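Local coordinates for magnetosome protein MamA (PDB 3AS8), which assembles into complexes by self-recognition at the magnetosome, where its tetratricopeptide repeats probably serve as a scaffold for protein-protein interactions, at residues A[11-16]-A[30-34]; A[24-28]-A[50-55]; A[62-66]-A[81-86]. One frame throughout, in Å; residues are numbered along the deposited sequence.

Contact 1 (A[11-16]-A[30-34])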
loop_
_atom_site.group_PDB
_atom_site.type_symbol
_atom_site.label_atom_id
_atom_site.label_comp_id
_atom_site.label_asym_id
_atom_site.label_seq_id
_atom_site.Cartn_x
_atom_site.Cartn_y
_atom_site.Cartn_z
ATOM N N TYR A 11 -20.808 9.812 -16.890
ATOM C CA TYR A 11 -19.567 10.335 -16.241
ATOM C C TYR A 11 -18.956 9.192 -15.416
ATOM O O TYR A 11 -17.765 9.037 -15.381
ATOM C CB TYR A 11 -19.862 11.605 -15.373
ATOM C CG TYR A 11 -20.157 12.812 -16.267
ATOM C CD1 TYR A 11 -19.174 13.386 -17.042
ATOM C CD2 TYR A 11 -21.466 13.305 -16.399
ATOM C CE1 TYR A 11 -19.447 14.496 -17.907
ATOM C CE2 TYR A 11 -21.758 14.316 -17.269
ATOM C CZ TYR A 11 -20.743 14.938 -18.021
ATOM O OH TYR A 11 -21.075 15.997 -18.893
ATOM N N ARG A 12 -19.813 8.324 -14.861
ATOM C CA ARG A 12 -19.341 7.157 -14.083
ATOM C C ARG A 12 -18.561 6.224 -14.930
ATOM O O ARG A 12 -17.447 5.908 -14.606
ATOM C CB ARG A 12 -20.497 6.442 -13.428
ATOM C CG ARG A 12 -20.108 5.217 -12.574
ATOM C CD ARG A 12 -21.418 4.510 -12.058
ATOM N NE ARG A 12 -21.095 3.652 -10.930
ATOM C CZ ARG A 12 -20.478 2.475 -11.044
ATOM N NH1 ARG A 12 -20.142 1.992 -12.251
ATOM N NH2 ARG A 12 -20.214 1.764 -9.955
ATOM N N ASP A 13 -19.143 5.783 -16.032
ATOM C CA ASP A 13 -18.511 4.832 -16.898
ATOM C C ASP A 13 -17.225 5.405 -17.482
ATOM O O ASP A 13 -16.193 4.703 -17.532
ATOM C CB ASP A 13 -19.396 4.462 -18.136
ATOM C CG ASP A 13 -20.640 3.596 -17.785
ATOM O OD1 ASP A 13 -20.812 3.214 -16.589
ATOM O OD2 ASP A 13 -21.451 3.336 -18.761
ATOM N N LYS A 14 -17.302 6.641 -18.007
ATOM C CA LYS A 14 -16.143 7.261 -18.609
ATOM C C LYS A 14 -14.999 7.478 -17.533
ATOM O O LYS A 14 -13.782 7.280 -17.821
ATOM C CB LYS A 14 -16.531 8.558 -19.326
ATOM C CG LYS A 14 -15.707 8.901 -20.536
ATOM C CD LYS A 14 -16.366 10.042 -21.355
ATOM C CE LYS A 14 -15.876 10.124 -22.807
ATOM N NZ LYS A 14 -14.435 9.744 -23.069
ATOM N N GLY A 15 -15.390 7.919 -16.340
ATOM C CA GLY A 15 -14.424 8.216 -15.284
ATOM C C GLY A 15 -13.657 7.005 -14.774
ATOM O O GLY A 15 -12.421 6.994 -14.635
ATOM N N ILE A 16 -14.415 5.968 -14.486
ATOM C CA ILE A 16 -13.836 4.717 -14.033
ATOM C C ILE A 16 -12.972 4.108 -15.118
ATOM O O ILE A 16 -11.911 3.499 -14.868
ATOM C CB ILE A 16 -14.940 3.766 -13.603
ATOM C CG1 ILE A 16 -15.571 4.310 -12.309
ATOM C CG2 ILE A 16 -14.381 2.357 -13.454
ATOM C CD1 ILE A 16 -16.929 3.571 -11.954
ATOM N N MET A 30 -13.984 13.813 -14.858
ATOM C CA MET A 30 -15.262 13.103 -15.020
ATOM C C MET A 30 -15.898 12.704 -13.704
ATOM O O MET A 30 -17.119 12.887 -13.509
ATOM C CB MET A 30 -15.093 11.855 -15.894
ATOM C CG MET A 30 -14.670 12.064 -17.386
ATOM S SD MET A 30 -15.916 12.932 -18.357
ATOM C CE MET A 30 -15.209 14.549 -18.496
ATOM N N LEU A 31 -15.144 12.089 -12.807
ATOM C CA LEU A 31 -15.790 11.507 -11.594
ATOM C C LEU A 31 -16.259 12.559 -10.609
ATOM O O LEU A 31 -17.216 12.331 -9.865
ATOM C CB LEU A 31 -14.967 10.391 -10.933
ATOM C CG LEU A 31 -14.744 9.060 -11.696
ATOM C CD1 LEU A 31 -13.677 8.140 -11.024
ATOM C CD2 LEU A 31 -16.014 8.333 -12.132
ATOM N N GLU A 32 -15.653 13.736 -10.635
ATOM C CA GLU A 32 -16.144 14.838 -9.835
ATOM C C GLU A 32 -17.600 15.211 -10.181
ATOM O O GLU A 32 -18.309 15.800 -9.351
ATOM C CB GLU A 32 -15.282 16.076 -10.075
ATOM C CG GLU A 32 -14.042 16.118 -9.197
ATOM C CD GLU A 32 -13.169 17.389 -9.366
ATOM O OE1 GLU A 32 -13.272 18.096 -10.395
ATOM O OE2 GLU A 32 -12.373 17.672 -8.447
ATOM N N GLN A 33 -18.020 14.881 -11.394
ATOM C CA GLN A 33 -19.325 15.271 -11.888
ATOM C C GLN A 33 -20.377 14.238 -11.561
ATOM O O GLN A 33 -21.559 14.438 -11.905
ATOM C CB GLN A 33 -19.257 15.486 -13.410
ATOM C CG GLN A 33 -18.371 16.655 -13.772
ATOM C CD GLN A 33 -18.316 16.901 -15.258
ATOM O OE1 GLN A 33 -19.304 17.364 -15.820
ATOM N NE2 GLN A 33 -17.168 16.611 -15.903
ATOM N N VAL A 34 -19.962 13.106 -10.980
ATOM C CA VAL A 34 -20.928 12.129 -10.467
ATOM C C VAL A 34 -20.807 11.809 -8.970
ATOM O O VAL A 34 -21.788 11.342 -8.359
ATOM C CB VAL A 34 -20.976 10.808 -11.296
ATOM C CG1 VAL A 34 -19.644 10.125 -11.438
ATOM C CG2 VAL A 34 -22.006 9.862 -10.666
#
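Tyr11 on helix 5-20 reaches across to Met30 and Gln33 and has more surface covered than any other residue. The two partners meet its ring differently. Met30 SD comes in at the edge, 3.5 Å from Tyr11 CD1 and 81° off the ring normal, a Met-aromatic contact; CG beside the backbone N (chi1 -64°) and a bend at chi2 carry it there. Gln33 covers one face: its CB makes a CH-pi contact 4.2 Å from the centroid of the Tyr11 ring. Its amide plane, inclined 38° to the ring, sets OE1 3.5 Å from Tyr11 CE1, while NE2 bonds back to Val29 O. Met30 CB rests on Gly15, 3.7 Å from its CA. Leu31 packs on the same bare backbone, its CD2 3.5 Å from Gly15 CA; the lack of a side chain at Gly15 lets that methyl come so close. Leu31 also touches His47 and Leu48 of helix 42-54. A serine in place of Tyr11 would probably leave the Met30 sulfur without an aromatic partner and the Gln33 amide without a surface to lie on. Between 11-16 and 30-34 sulfur, ring and methyl surfaces meet, consistent with cohesion by fit and dispersion rather than charge.

Contact 2 (A[24-28]-A[50-55]); sequences YSEAV and IAYVKT. With SO4 (sulfate ion), chain D.
Tyr24 and Lys54 form the CH-pi part of the interface: Lys54 CG sits 3.4 Å from the centroid of the Tyr24 ring, only 3° off its normal. A bend at chi2 (-66°) lays the aliphatic chain along that face, from CB above Tyr24 CG to CE beside the hydroxyl. The polar ends then meet a sulfate, probably from the crystallisation liquor. Lys54 NZ makes a weak bond to its O3 at 3.3 Å, and a water in the plane of the Tyr24 ring links the hydroxyl to sulfate O4. Apolar contacts continue inward. Ile50 CG2 comes within 3.6 Å of Tyr24 CE1, and Ala27 CB faces Ala51 CB at 3.9 Å. The methyls of Val28 part, CG2 going to Ala51 CB and CG1 to Tyr52 CE1, the latter at 3.5 Å; the Tyr52 hydroxyl bonds to Glu32. Within the second segment, Thr55 OG1 donates to Ala51 O (2.8 Å) from the opposite face to Thr55 N, leaving CG2 to pack against Tyr24 and Ser25. The small alanines allow axes 8.5 Å apart, running at 125° to each other, in keeping with the close helix stacking of a tetratricopeptide repeat array.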
loop_
_atom_site.group_PDB
_atom_site.type_symbol
_atom_site.label_atom_id
_atom_site.label_comp_id
_atom_site.label_asym_id
_atom_site.label_seq_id
_atom_site.Cartn_x
_atom_site.Cartn_y
_atom_site.Cartn_z
ATOM N N TYR A 24 -5.389 9.582 -14.919
ATOM C CA TYR A 24 -5.877 10.031 -13.600
ATOM C C TYR A 24 -6.489 11.402 -13.621
ATOM O O TYR A 24 -7.532 11.624 -13.011
ATOM C CB TYR A 24 -4.745 9.903 -12.563
ATOM C CG TYR A 24 -4.294 8.465 -12.308
ATOM C CD1 TYR A 24 -5.134 7.517 -11.771
ATOM C CD2 TYR A 24 -3.008 8.051 -12.654
ATOM C CE1 TYR A 24 -4.691 6.197 -11.549
ATOM C CE2 TYR A 24 -2.579 6.805 -12.451
ATOM C CZ TYR A 24 -3.417 5.866 -11.916
ATOM O OH TYR A 24 -2.943 4.603 -11.762
ATOM N N SER A 25 -5.933 12.301 -14.430
ATOM C CA SER A 25 -6.429 13.688 -14.474
ATOM C C SER A 25 -7.844 13.705 -15.102
ATOM O O SER A 25 -8.768 14.358 -14.595
ATOM C CB SER A 25 -5.467 14.578 -15.296
ATOM O OG SER A 25 -4.152 14.647 -14.807
ATOM N N GLU A 26 -8.026 12.931 -16.183
ATOM C CA GLU A 26 -9.327 12.890 -16.866
ATOM C C GLU A 26 -10.297 12.163 -15.960
ATOM O O GLU A 26 -11.481 12.506 -15.942
ATOM C CB GLU A 26 -9.198 12.244 -18.249
ATOM C CG GLU A 26 -8.475 13.160 -19.294
ATOM C CD GLU A 26 -7.979 12.459 -20.520
ATOM O OE1 GLU A 26 -7.067 11.575 -20.443
ATOM O OE2 GLU A 26 -8.504 12.810 -21.580
ATOM N N ALA A 27 -9.823 11.179 -15.186
ATOM C CA ALA A 27 -10.681 10.533 -14.150
ATOM C C ALA A 27 -11.210 11.508 -13.076
ATOM O O ALA A 27 -12.366 11.413 -12.651
ATOM C CB ALA A 27 -9.962 9.317 -13.440
ATOM N N VAL A 28 -10.363 12.429 -12.619
ATOM C CA VAL A 28 -10.824 13.488 -11.683
ATOM C C VAL A 28 -11.885 14.339 -12.354
ATOM O O VAL A 28 -12.937 14.551 -11.767
ATOM C CB VAL A 28 -9.670 14.406 -11.186
ATOM C CG1 VAL A 28 -10.200 15.551 -10.232
ATOM C CG2 VAL A 28 -8.629 13.574 -10.517
ATOM N N ILE A 50 -8.277 7.249 -5.715
ATOM C CA ILE A 50 -7.017 6.868 -6.424
ATOM C C ILE A 50 -6.536 8.020 -7.282
ATOM O O ILE A 50 -5.408 8.467 -7.173
ATOM C CB ILE A 50 -7.227 5.580 -7.244
ATOM C CG1 ILE A 50 -7.291 4.331 -6.359
ATOM C CG2 ILE A 50 -6.077 5.278 -8.336
ATOM C CD1 ILE A 50 -7.494 2.996 -7.228
ATOM N N ALA A 51 -7.433 8.560 -8.083
ATOM C CA ALA A 51 -7.135 9.687 -8.982
ATOM C C ALA A 51 -6.701 10.951 -8.262
ATOM O O ALA A 51 -5.772 11.624 -8.731
ATOM C CB ALA A 51 -8.351 9.975 -9.924
ATOM N N TYR A 52 -7.362 11.292 -7.147
ATOM C CA TYR A 52 -6.946 12.432 -6.326
ATOM C C TYR A 52 -5.560 12.240 -5.695
ATOM O O TYR A 52 -4.752 13.178 -5.759
ATOM C CB TYR A 52 -7.928 12.746 -5.192
ATOM C CG TYR A 52 -9.141 13.564 -5.557
ATOM C CD1 TYR A 52 -9.072 14.603 -6.443
ATOM C CD2 TYR A 52 -10.373 13.310 -4.927
ATOM C CE1 TYR A 52 -10.185 15.408 -6.727
ATOM C CE2 TYR A 52 -11.516 14.078 -5.221
ATOM C CZ TYR A 52 -11.418 15.127 -6.129
ATOM O OH TYR A 52 -12.533 15.882 -6.420
ATOM N N VAL A 53 -5.247 11.024 -5.233
ATOM C CA VAL A 53 -3.901 10.797 -4.702
ATOM C C VAL A 53 -2.816 10.924 -5.803
ATOM O O VAL A 53 -1.740 11.463 -5.553
ATOM C CB VAL A 53 -3.784 9.425 -4.017
ATOM C CG1 VAL A 53 -2.300 9.106 -3.604
ATOM C CG2 VAL A 53 -4.731 9.416 -2.764
ATOM N N LYS A 54 -3.110 10.410 -6.974
ATOM C CA LYS A 54 -2.176 10.395 -8.098
ATOM C C LYS A 54 -1.918 11.814 -8.579
ATOM O O LYS A 54 -0.836 12.125 -9.022
ATOM C CB LYS A 54 -2.744 9.510 -9.267
ATOM C CG LYS A 54 -2.613 7.965 -9.077
ATOM C CD LYS A 54 -1.126 7.462 -9.065
ATOM C CE LYS A 54 -1.041 5.940 -8.846
ATOM N NZ LYS A 54 0.416 5.450 -9.012
ATOM N N THR A 55 -2.908 12.685 -8.484
ATOM C CA THR A 55 -2.797 14.044 -8.965
ATOM C C THR A 55 -2.475 15.035 -7.878
ATOM O O THR A 55 -2.425 16.245 -8.160
ATOM C CB THR A 55 -4.078 14.533 -9.724
ATOM O OG1 THR A 55 -5.222 14.325 -8.879
ATOM C CG2 THR A 55 -4.233 13.730 -11.103
HETATM S S SO4 D . 1.792 6.467 -12.684
HETATM O O1 SO4 D . 1.439 6.873 -14.046
HETATM O O2 SO4 D . 3.224 6.735 -12.510
HETATM O O3 SO4 D . 1.059 7.249 -11.687
HETATM O O4 SO4 D . 1.460 5.050 -12.469
HETATM O O HOH W 1 -0.591 3.897 -11.721
#

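Contact 3 (A[62-66]-A[81-86])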
loop_
_atom_site.group_PDB
_atom_site.type_symbol
_atom_site.label_atom_id
_atom_site.label_comp_id
_atom_site.label_asym_id
_atom_site.label_seq_id
_atom_site.Cartn_x
_atom_site.Cartn_y
_atom_site.Cartn_z
ATOM N N THR A 62 -7.483 10.449 0.301
ATOM C CA THR A 62 -7.542 9.547 1.415
ATOM C C THR A 62 -8.873 9.698 2.131
ATOM O O THR A 62 -9.396 8.707 2.581
ATOM C CB THR A 62 -6.351 9.715 2.393
ATOM O OG1 THR A 62 -6.316 11.076 2.813
ATOM C CG2 THR A 62 -5.048 9.365 1.626
ATOM N N GLU A 63 -9.405 10.916 2.242
ATOM C CA GLU A 63 -10.738 11.071 2.846
ATOM C C GLU A 63 -11.825 10.296 2.067
ATOM O O GLU A 63 -12.711 9.687 2.699
ATOM C CB GLU A 63 -11.061 12.589 2.987
ATOM C CG GLU A 63 -12.543 13.001 3.083
ATOM C CD GLU A 63 -13.197 13.211 1.687
ATOM O OE1 GLU A 63 -12.581 13.857 0.739
ATOM O OE2 GLU A 63 -14.311 12.661 1.546
ATOM N N LEU A 64 -11.781 10.296 0.706
ATOM C CA LEU A 64 -12.758 9.497 -0.084
ATOM C C LEU A 64 -12.569 7.993 0.147
ATOM O O LEU A 64 -13.539 7.216 0.168
ATOM C CB LEU A 64 -12.665 9.768 -1.612
ATOM C CG LEU A 64 -13.590 10.780 -2.236
ATOM C CD1 LEU A 64 -13.471 12.061 -1.435
ATOM C CD2 LEU A 64 -13.290 11.001 -3.760
ATOM N N LEU A 65 -11.326 7.583 0.372
ATOM C CA LEU A 65 -11.028 6.184 0.552
ATOM C C LEU A 65 -11.500 5.784 1.929
ATOM O O LEU A 65 -12.006 4.708 2.089
ATOM C CB LEU A 65 -9.536 5.880 0.349
ATOM C CG LEU A 65 -9.021 5.947 -1.099
ATOM C CD1 LEU A 65 -7.485 5.903 -1.122
ATOM C CD2 LEU A 65 -9.642 4.840 -2.037
ATOM N N GLU A 66 -11.373 6.682 2.896
ATOM C CA GLU A 66 -11.851 6.419 4.253
ATOM C C GLU A 66 -13.397 6.276 4.289
ATOM O O GLU A 66 -13.926 5.415 4.973
ATOM C CB GLU A 66 -11.411 7.579 5.179
ATOM C CG GLU A 66 -9.905 7.645 5.525
ATOM C CD GLU A 66 -9.389 8.967 6.222
ATOM O OE1 GLU A 66 -8.162 9.005 6.627
ATOM O OE2 GLU A 66 -10.143 9.994 6.348
ATOM N N VAL A 81 -5.217 0.184 -1.300
ATOM C CA VAL A 81 -4.859 1.576 -1.644
ATOM C C VAL A 81 -4.676 2.407 -0.397
ATOM O O VAL A 81 -3.678 3.097 -0.183
ATOM C CB VAL A 81 -5.987 2.314 -2.430
ATOM C CG1 VAL A 81 -5.458 3.719 -2.850
ATOM C CG2 VAL A 81 -6.451 1.492 -3.629
ATOM N N LEU A 82 -5.698 2.366 0.449
ATOM C CA LEU A 82 -5.691 3.230 1.578
ATOM C C LEU A 82 -4.552 2.852 2.543
ATOM O O LEU A 82 -3.831 3.721 2.992
ATOM C CB LEU A 82 -7.000 3.204 2.298
ATOM C CG LEU A 82 -7.224 4.058 3.522
ATOM C CD1 LEU A 82 -6.856 5.565 3.182
ATOM C CD2 LEU A 82 -8.732 3.840 4.096
ATOM N N GLY A 83 -4.383 1.559 2.822
ATOM C CA GLY A 83 -3.304 1.096 3.708
ATOM C C GLY A 83 -1.962 1.487 3.154
ATOM O O GLY A 83 -1.121 2.013 3.869
ATOM N N LEU A 84 -1.720 1.233 1.877
ATOM C CA LEU A 84 -0.456 1.674 1.289
ATOM C C LEU A 84 -0.228 3.188 1.324
ATOM O O LEU A 84 0.926 3.669 1.492
ATOM C CB LEU A 84 -0.285 1.123 -0.173
ATOM C CG LEU A 84 -0.156 -0.414 -0.203
ATOM C CD1 LEU A 84 -0.174 -0.971 -1.662
ATOM C CD2 LEU A 84 1.136 -0.833 0.619
ATOM N N THR A 85 -1.312 3.932 1.095
ATOM C CA THR A 85 -1.224 5.376 1.094
ATOM C C THR A 85 -0.875 5.882 2.491
ATOM O O THR A 85 -0.015 6.745 2.608
ATOM C CB THR A 85 -2.456 6.091 0.532
ATOM O OG1 THR A 85 -2.640 5.692 -0.831
ATOM C CG2 THR A 85 -2.211 7.601 0.507
ATOM N N TYR A 86 -1.496 5.332 3.521
ATOM C CA TYR A 86 -1.127 5.685 4.892
ATOM C C TYR A 86 0.355 5.513 5.217
ATOM O O TYR A 86 1.013 6.419 5.842
ATOM C CB TYR A 86 -1.988 4.928 5.853
ATOM C CG TYR A 86 -3.421 5.409 6.000
ATOM C CD1 TYR A 86 -3.776 6.776 5.973
ATOM C CD2 TYR A 86 -4.387 4.512 6.389
ATOM C CE1 TYR A 86 -5.139 7.176 6.231
ATOM C CE2 TYR A 86 -5.685 4.883 6.650
ATOM C CZ TYR A 86 -6.059 6.205 6.590
ATOM O OH TYR A 86 -7.406 6.490 6.848
#
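Leu65 and Leu82 lie at the heart of a buried, largely apolar helix-helix contact, bordered by a hydrogen bond from Tyr86 to Glu66, that joins helix 58-71 to helix 76-88; the centre of the contact lies about 9 Å from the centre of the chain. Leu82 straddles the base of Leu65: CD1 lies 3.9 Å from Leu65 CB, while CD2 rests on the Leu65 carbonyl group. Beyond them Leu65 CD1 turns to Val81 CG1; this valine has two deposited conformers, so how tight that pair is remains doubtful. In the other direction Thr62 CG2 meets Thr85 CG2 at 3.5 Å. Both threonines turn their hydroxyls to their own helices and offer methyls to the interface: Thr85 OG1 donates to Val81 O (2.9 Å) from above the carbonyl plane, and Thr62 OG1 bonds to Asp59 O and Val58 O. The segment axes approach to 10.1 Å and run at 139° to each other, consistent with the antiparallel helix packing of tetratricopeptide repeats, whose arrays coil into a right-handed superhelix. At the border Tyr86 OH donates to Glu66 OE1 at 2.6 Å. The acceptor lies in the plane of the Tyr86 ring and is met on its anti side, 17° out of the carboxylate plane, with the two planes 42° apart. The negative charge probably strengthens so short a bond, and the extended Glu66 chain brings its CG up to the same hydroxyl. Leu82 CD1 lies 3.5 Å above the plane of the Tyr86 ring, toward its rim, and probably limits the turning of the phenol. Tyr86 also touches Leu94, Ala95 and Leu98 of helix 92-105, while Val81 packs on Ile50 of helix 42-54.

Overall arrangement
From the N terminus, contact 1 closes the short turn between helix 5-20 and helix 24-31. Before it is complete, contact 2 opens on helix 24-31, and it closes only on helix 42-54; the two therefore cross along the chain, sharing helix 24-31, with centres 11 Å apart. They also touch, Gly15 O packing on Ala27 CB at 3.6 Å. Contact 3 follows in series and closes the turn between helix 58-71 and helix 76-88. Tyr52 packing on Leu64, and Val53 against Thr62, carry contact 2 into it. Contacts 1 and 3 do not touch (nearest atoms about 7 Å apart); helix 42-54, which packs on both helix 24-31 and contact 3, lies between them.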